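Local structure of putative C39-like peptidase (Bacillus anthracis, 3ERV) at residues M57-Y61 and A62-V66; Q41-P44 and E45-G49; V202-R206 and E207-Q211. The protein is of unknown function but is probably a papain-like cysteine peptidase of clan CA, related to the C39 family. All blocks are in the same frame, centred on the assembly; numbering follows the deposited sequence.

Interaction 1: residues M57-Y61 and A62-V66; sequences MMLQY and AGITV
L59, A62 and V66 carry the contact where a Schellman motif ends helix 50-61 and the chain turns into the loop before helix 68-74. A62 N still makes an ordinary helical bond to M58 O, and its methyl CB rests 3.5 Å from both M58 O and L59 O. G63, with a positive phi of 106°, breaks the helix. Its N bonds to Q60 O at 2.9 Å, while I64 N reaches back to L59 O, also at 2.9 Å. L59 therefore serves the turn twice, its carbonyl receiving the I64 amide and its CB meeting V66 CG1 at 3.7 Å. V66 CG1 sits between the backbone N and carbonyl carbon (chi1 67°), which presents this branch to L59. L71 of helix 68-74 and Y119 of helix 109-119 border the same apolar cluster, so the turn packs between neighbouring helices. On the more exposed side Q60 reaches with an extended side chain to the V66 backbone. Its NE2 donates almost linearly (168° at the hydrogen) to V66 O at 2.9 Å, with the oxygen lying in the plane of the Q60 amide.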
loop_
_atom_site.group_PDB
_atom_site.type_symbol
_atom_site.label_atom_id
_atom_site.label_comp_id
_atom_site.label_asym_id
_atom_site.label_seq_id
_atom_site.Cartn_x
_atom_site.Cartn_y
_atom_site.Cartn_z
ATOM N N MET A 57 -2.736 -9.472 3.366
ATOM C CA MET A 57 -4.163 -9.424 3.744
ATOM C C MET A 57 -5.092 -9.470 2.521
ATOM O O MET A 57 -6.111 -10.197 2.522
ATOM C CB MET A 57 -4.469 -8.135 4.559
ATOM C CG MET A 57 -3.972 -8.140 6.045
ATOM S SD MET A 57 -4.401 -6.642 7.064
ATOM C CE MET A 57 -2.954 -5.609 6.823
ATOM N N MET A 58 -4.769 -8.687 1.491
ATOM C CA MET A 58 -5.565 -8.645 0.256
ATOM C C MET A 58 -5.564 -9.992 -0.433
ATOM O O MET A 58 -6.641 -10.527 -0.793
ATOM C CB MET A 58 -5.017 -7.567 -0.720
ATOM C CG MET A 58 -5.916 -7.169 -1.994
ATOM S SD MET A 58 -5.052 -6.481 -3.459
ATOM C CE MET A 58 -4.402 -8.048 -4.094
ATOM N N LEU A 59 -4.359 -10.544 -0.628
ATOM C CA LEU A 59 -4.210 -11.870 -1.273
ATOM C C LEU A 59 -4.938 -13.013 -0.525
ATOM O O LEU A 59 -5.609 -13.840 -1.155
ATOM C CB LEU A 59 -2.714 -12.212 -1.395
ATOM C CG LEU A 59 -1.990 -11.388 -2.501
ATOM C CD1 LEU A 59 -0.509 -11.778 -2.604
ATOM C CD2 LEU A 59 -2.700 -11.602 -3.840
ATOM N N GLN A 60 -4.765 -13.083 0.798
ATOM C CA GLN A 60 -5.531 -14.009 1.646
ATOM C C GLN A 60 -7.039 -13.907 1.444
ATOM O O GLN A 60 -7.714 -14.932 1.238
ATOM C CB GLN A 60 -5.199 -13.804 3.138
ATOM C CG GLN A 60 -3.836 -14.277 3.450
ATOM C CD GLN A 60 -3.441 -14.052 4.890
ATOM O OE1 GLN A 60 -4.267 -13.635 5.725
ATOM N NE2 GLN A 60 -2.155 -14.335 5.204
ATOM N N TYR A 61 -7.583 -12.692 1.529
ATOM C CA TYR A 61 -9.027 -12.511 1.315
ATOM C C TYR A 61 -9.443 -12.940 -0.092
ATOM O O TYR A 61 -10.533 -13.444 -0.288
ATOM C CB TYR A 61 -9.402 -11.046 1.451
ATOM C CG TYR A 61 -10.864 -10.773 1.653
ATOM C CD1 TYR A 61 -11.539 -11.288 2.762
ATOM C CD2 TYR A 61 -11.566 -9.965 0.750
ATOM C CE1 TYR A 61 -12.882 -10.965 2.987
ATOM C CE2 TYR A 61 -12.913 -9.667 0.934
ATOM C CZ TYR A 61 -13.553 -10.157 2.056
ATOM O OH TYR A 61 -14.852 -9.845 2.247
ATOM N N ALA A 62 -8.575 -12.719 -1.064
ATOM C CA ALA A 62 -8.840 -13.194 -2.424
ATOM C C ALA A 62 -8.748 -14.731 -2.567
ATOM O O ALA A 62 -9.036 -15.255 -3.633
ATOM C CB ALA A 62 -7.911 -12.502 -3.410
ATOM N N GLY A 63 -8.345 -15.454 -1.511
ATOM C CA GLY A 63 -8.295 -16.893 -1.602
ATOM C C GLY A 63 -6.902 -17.504 -1.726
ATOM O O GLY A 63 -6.763 -18.719 -1.846
ATOM N N ILE A 64 -5.853 -16.677 -1.680
ATOM C CA ILE A 64 -4.491 -17.201 -1.843
ATOM C C ILE A 64 -3.884 -17.556 -0.479
ATOM O O ILE A 64 -3.980 -16.749 0.465
ATOM C CB ILE A 64 -3.562 -16.164 -2.551
ATOM C CG1 ILE A 64 -4.214 -15.649 -3.848
ATOM C CG2 ILE A 64 -2.113 -16.759 -2.731
ATOM C CD1 ILE A 64 -4.458 -16.746 -4.900
ATOM N N THR A 65 -3.261 -18.734 -0.372
ATOM C CA THR A 65 -2.457 -19.053 0.805
ATOM C C THR A 65 -1.090 -18.339 0.675
ATOM O O THR A 65 -0.290 -18.660 -0.193
ATOM C CB THR A 65 -2.213 -20.580 0.925
ATOM O OG1 THR A 65 -3.476 -21.231 1.057
ATOM C CG2 THR A 65 -1.280 -20.957 2.167
ATOM N N VAL A 66 -0.822 -17.366 1.521
ATOM C CA VAL A 66 0.453 -16.684 1.433
ATOM C C VAL A 66 0.665 -15.909 2.732
ATOM O O VAL A 66 -0.300 -15.587 3.420
ATOM C CB VAL A 66 0.511 -15.746 0.178
ATOM C CG1 VAL A 66 -0.492 -14.558 0.312
ATOM C CG2 VAL A 66 1.989 -15.272 -0.089
#

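Interaction 2: residues Q41-P44 and E45-G49; sequences QQLP and ELDRG
Q42 folds its side chain over the backbone of the L46-G49 turn. This is the loop that leads into helix 50-61 and places a glutamine beside C50, the candidate nucleophile of a possible Cys-His-Asp triad. As in papain-like peptidases, Q42 is therefore a plausible oxyanion-hole residue. Its CG lies between the backbone N and the carbonyl carbon (chi1 64°), which carries the chain across the turn, so that CB and CG each pass 3.5 Å from L46 O. NE2 ends 3.0 Å from D47 O, a weak bond because the angle at the hydrogen is only 121°. Q42 O in turn accepts L46 N at 3.0 Å.

L43 then brings CD2 to within 3.5 Å of D47 OD1, the two side chains crossing at about a right angle. P44 follows a cis peptide bond and lies alongside E45, both side chains pointing the same way. A bend at chi2 (92°) folds the E45 carboxylate back over the proline ring, with OE1 3.2 Å from P44 CD. Both acids have partners beyond the loop: D47 OD2 accepts F100 N, and E45 OE1 is salt-bridged to K68.

The type I turn from L46 to G49 is closed by G49 N to L46 O, and G49 is the N-cap of helix 50-61. L46 packs against V52 and T53 of that helix and against M69 and A72 of helix 68-74, wedging the loop between the two.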
loop_
_atom_site.group_PDB
_atom_site.type_symbol
_atom_site.label_atom_id
_atom_site.label_comp_id
_atom_site.label_asym_id
_atom_site.label_seq_id
_atom_site.Cartn_x
_atom_site.Cartn_y
_atom_site.Cartn_z
ATOM N N GLN A 41 -0.219 -7.875 11.249
ATOM C CA GLN A 41 0.655 -6.805 11.683
ATOM C C GLN A 41 2.017 -7.037 11.027
ATOM O O GLN A 41 2.435 -8.183 10.954
ATOM C CB GLN A 41 0.797 -6.851 13.219
ATOM C CG GLN A 41 -0.455 -6.311 13.958
ATOM C CD GLN A 41 -0.783 -4.840 13.609
ATOM O OE1 GLN A 41 -0.391 -3.908 14.347
ATOM N NE2 GLN A 41 -1.516 -4.622 12.477
ATOM N N GLN A 42 2.703 -5.970 10.574
ATOM C CA GLN A 42 4.048 -6.147 10.010
ATOM C C GLN A 42 5.092 -6.538 11.078
ATOM O O GLN A 42 5.980 -7.360 10.805
ATOM C CB GLN A 42 4.504 -4.908 9.222
ATOM C CG GLN A 42 4.679 -3.599 10.051
ATOM C CD GLN A 42 4.840 -2.376 9.152
ATOM O OE1 GLN A 42 3.911 -1.963 8.492
ATOM N NE2 GLN A 42 6.038 -1.807 9.121
ATOM N N LEU A 43 4.979 -5.955 12.280
ATOM C CA LEU A 43 5.940 -6.232 13.360
ATOM C C LEU A 43 5.520 -7.473 14.061
ATOM O O LEU A 43 4.346 -7.798 14.059
ATOM C CB LEU A 43 5.981 -5.088 14.396
ATOM C CG LEU A 43 6.380 -3.740 13.847
ATOM C CD1 LEU A 43 6.083 -2.617 14.858
ATOM C CD2 LEU A 43 7.867 -3.778 13.456
ATOM N N PRO A 44 6.474 -8.181 14.679
ATOM C CA PRO A 44 7.869 -7.729 14.812
ATOM C C PRO A 44 8.816 -8.049 13.620
ATOM O O PRO A 44 9.876 -7.441 13.518
ATOM C CB PRO A 44 8.344 -8.513 16.044
ATOM C CG PRO A 44 7.573 -9.828 15.949
ATOM C CD PRO A 44 6.197 -9.384 15.516
ATOM N N GLU A 45 8.455 -9.004 12.758
ATOM C CA GLU A 45 9.347 -9.489 11.685
ATOM C C GLU A 45 9.786 -8.485 10.594
ATOM O O GLU A 45 10.889 -8.567 10.085
ATOM C CB GLU A 45 8.710 -10.702 11.015
ATOM C CG GLU A 45 8.358 -11.748 12.010
ATOM C CD GLU A 45 6.945 -11.667 12.564
ATOM O OE1 GLU A 45 6.243 -10.627 12.568
ATOM O OE2 GLU A 45 6.538 -12.716 13.021
ATOM N N LEU A 46 8.940 -7.530 10.258
ATOM C CA LEU A 46 9.184 -6.663 9.090
ATOM C C LEU A 46 9.109 -5.214 9.489
ATOM O O LEU A 46 8.016 -4.650 9.470
ATOM C CB LEU A 46 8.145 -6.929 7.990
ATOM C CG LEU A 46 8.104 -8.356 7.386
ATOM C CD1 LEU A 46 7.144 -8.386 6.186
ATOM C CD2 LEU A 46 9.552 -8.747 6.934
ATOM N N ASP A 47 10.249 -4.616 9.845
ATOM C CA ASP A 47 10.259 -3.200 10.275
ATOM C C ASP A 47 9.708 -2.326 9.172
ATOM O O ASP A 47 8.973 -1.362 9.450
ATOM C CB ASP A 47 11.673 -2.700 10.646
ATOM C CG ASP A 47 12.126 -3.198 12.002
ATOM O OD1 ASP A 47 11.268 -3.698 12.774
ATOM O OD2 ASP A 47 13.353 -3.173 12.269
ATOM N N ARG A 48 10.006 -2.692 7.917
ATOM C CA ARG A 48 9.456 -1.933 6.814
ATOM C C ARG A 48 8.514 -2.759 5.949
ATOM O O ARG A 48 8.576 -2.694 4.717
ATOM C CB ARG A 48 10.548 -1.310 5.937
ATOM C CG ARG A 48 11.330 -0.207 6.634
ATOM C CD ARG A 48 12.341 0.513 5.720
ATOM N NE ARG A 48 13.256 1.362 6.513
ATOM C CZ ARG A 48 14.410 0.960 7.066
ATOM N NH1 ARG A 48 14.871 -0.294 6.902
ATOM N NH2 ARG A 48 15.145 1.831 7.778
ATOM N N GLY A 49 7.639 -3.524 6.585
ATOM C CA GLY A 49 6.755 -4.389 5.831
ATOM C C GLY A 49 5.320 -3.948 5.573
ATOM O O GLY A 49 4.487 -4.794 5.283
#

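Interaction 3: residues V202-R206 and E207-Q211; sequences VKVPR and EKFEQ
The R206 guanidinium is met at its edge by E210, one helical turn further on, and the F209 ring is approached obliquely by V204. In the first pair NE bonds to OE2 at 3.2 Å as part of a salt bridge. OE2 is somewhat tilted from the guanidinium plane, and it is approached on its syn side but out of the carboxylate plane. The guanidinium and carboxylate planes are 54° apart, and a single bond, NE to OE2, joins the pair. R206 carries CG anti to its backbone nitrogen (chi1 176°) and stays extended as far as NE, which takes its aliphatic part across the glutamate at a slant; CG comes 3.3 Å from E210 OE2. Both ends have a second partner: R206 NH1 donates to D186 O, and E210 OE2 bonds to Y136 OH of helix 132-140.

On the inner side V204 CG2 comes 3.4 Å from F209 CD1, the side chains crossing at a slant. V190 of the paired strand 189-193 touches both residues, tying the helix to the sheet.

The backbone opens the helix directly from the strand. P205 takes the N-cap position, and its carbonyl oxygen accepts F209 N at 3.2 Å; R206 O then accepts E210 N at 2.9 Å. The arrangement is a strand-to-helix junction without a linker: strand 203-205 and helix segment 207-211 run at 84° to each other, with an i to i+4 salt bridge across the opening turn.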
loop_
_atom_site.group_PDB
_atom_site.type_symbol
_atom_site.label_atom_id
_atom_site.label_comp_id
_atom_site.label_asym_id
_atom_site.label_seq_id
_atom_site.Cartn_x
_atom_site.Cartn_y
_atom_site.Cartn_z
ATOM N N VAL A 202 -10.309 0.558 12.815
ATOM C CA VAL A 202 -9.519 1.743 12.561
ATOM C C VAL A 202 -10.285 2.570 11.554
ATOM O O VAL A 202 -10.440 2.171 10.392
ATOM C CB VAL A 202 -8.112 1.422 11.955
ATOM C CG1 VAL A 202 -7.411 2.694 11.580
ATOM C CG2 VAL A 202 -7.241 0.622 12.897
ATOM N N LYS A 203 -10.810 3.707 11.980
ATOM C CA LYS A 203 -11.448 4.585 11.007
ATOM C C LYS A 203 -10.841 5.938 11.077
ATOM O O LYS A 203 -10.373 6.342 12.123
ATOM C CB LYS A 203 -12.945 4.671 11.219
ATOM C CG LYS A 203 -13.364 5.386 12.435
ATOM C CD LYS A 203 -14.865 5.275 12.526
ATOM C CE LYS A 203 -15.486 6.417 13.291
ATOM N NZ LYS A 203 -16.857 6.630 12.737
ATOM N N VAL A 204 -10.802 6.619 9.944
ATOM C CA VAL A 204 -10.149 7.898 9.877
ATOM C C VAL A 204 -11.065 8.772 9.060
ATOM O O VAL A 204 -11.822 8.258 8.248
ATOM C CB VAL A 204 -8.740 7.804 9.222
ATOM C CG1 VAL A 204 -7.898 6.762 9.928
ATOM C CG2 VAL A 204 -8.850 7.487 7.738
ATOM N N PRO A 205 -11.032 10.095 9.323
ATOM C CA PRO A 205 -11.752 11.117 8.563
ATOM C C PRO A 205 -11.552 10.951 7.064
ATOM O O PRO A 205 -10.423 11.045 6.557
ATOM C CB PRO A 205 -11.118 12.442 9.032
ATOM C CG PRO A 205 -10.459 12.132 10.362
ATOM C CD PRO A 205 -10.445 10.630 10.572
ATOM N N ARG A 206 -12.664 10.749 6.374
ATOM C CA ARG A 206 -12.658 10.438 4.962
ATOM C C ARG A 206 -11.952 11.470 4.084
ATOM O O ARG A 206 -11.073 11.122 3.261
ATOM C CB ARG A 206 -14.099 10.194 4.491
ATOM C CG ARG A 206 -14.302 9.949 3.003
ATOM C CD ARG A 206 -15.759 9.509 2.799
ATOM N NE ARG A 206 -16.190 9.601 1.414
ATOM C CZ ARG A 206 -17.296 9.022 0.944
ATOM N NH1 ARG A 206 -18.064 8.320 1.766
ATOM N NH2 ARG A 206 -17.626 9.133 -0.342
ATOM N N GLU A 207 -12.326 12.736 4.235
ATOM C CA GLU A 207 -11.867 13.735 3.281
ATOM C C GLU A 207 -10.360 13.900 3.306
ATOM O O GLU A 207 -9.725 13.925 2.252
ATOM C CB GLU A 207 -12.575 15.097 3.440
ATOM C CG GLU A 207 -12.343 15.989 2.217
ATOM C CD GLU A 207 -12.951 17.384 2.336
ATOM O OE1 GLU A 207 -14.191 17.517 2.194
ATOM O OE2 GLU A 207 -12.179 18.355 2.546
ATOM N N LYS A 208 -9.803 14.023 4.500
ATOM C CA LYS A 208 -8.360 14.153 4.693
ATOM C C LYS A 208 -7.616 12.914 4.147
ATOM O O LYS A 208 -6.557 13.017 3.511
ATOM C CB LYS A 208 -8.073 14.283 6.186
ATOM C CG LYS A 208 -8.532 15.610 6.825
ATOM C CD LYS A 208 -7.439 16.638 6.729
ATOM C CE LYS A 208 -7.939 17.973 6.126
ATOM N NZ LYS A 208 -7.928 18.019 4.597
ATOM N N PHE A 209 -8.195 11.745 4.424
ATOM C CA PHE A 209 -7.740 10.471 3.877
ATOM C C PHE A 209 -7.599 10.511 2.367
ATOM O O PHE A 209 -6.551 10.137 1.810
ATOM C CB PHE A 209 -8.702 9.339 4.261
ATOM C CG PHE A 209 -8.216 7.970 3.823
ATOM C CD1 PHE A 209 -7.480 7.180 4.682
ATOM C CD2 PHE A 209 -8.468 7.505 2.541
ATOM C CE1 PHE A 209 -7.029 5.932 4.279
ATOM C CE2 PHE A 209 -8.032 6.270 2.130
ATOM C CZ PHE A 209 -7.311 5.480 2.998
ATOM N N GLU A 210 -8.639 10.980 1.696
ATOM C CA GLU A 210 -8.628 10.977 0.248
ATOM C C GLU A 210 -7.570 11.908 -0.299
ATOM O O GLU A 210 -6.955 11.635 -1.342
ATOM C CB GLU A 210 -10.001 11.377 -0.292
ATOM C CG GLU A 210 -11.155 10.530 0.217
ATOM C CD GLU A 210 -12.502 11.054 -0.277
ATOM O OE1 GLU A 210 -12.530 12.212 -0.738
ATOM O OE2 GLU A 210 -13.530 10.338 -0.200
ATOM N N GLN A 211 -7.375 13.028 0.397
ATOM C CA GLN A 211 -6.447 14.070 -0.058
ATOM C C GLN A 211 -5.002 13.618 0.122
ATOM O O GLN A 211 -4.144 13.838 -0.753
ATOM C CB GLN A 211 -6.693 15.373 0.710
ATOM C CG GLN A 211 -7.964 16.092 0.301
ATOM C CD GLN A 211 -8.292 17.255 1.225
ATOM O OE1 GLN A 211 -7.915 17.264 2.411
ATOM N NE2 GLN A 211 -9.012 18.242 0.691
#

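How the interactions relate
The three contacts follow one another along the chain in the order 2, 1, 3 and touch nowhere. Interactions 2 and 1 bracket helix 50-61: the first forms the loop and N-cap at its start, beside C50, and the second forms the turn at its end, their centres about 18 Å apart. Both loops also pack on helix 68-74. Interaction 3 belongs to the other part of the fold, where strand 203-205 joins the antiparallel sheet; its centre lies about 25 Å from that of interaction 1 and 24 Å from that of interaction 2. This division between a helix bearing the probable nucleophile and a sheet is consistent with a papain-like peptidase, and of the three only interaction 2 touches the putative active site.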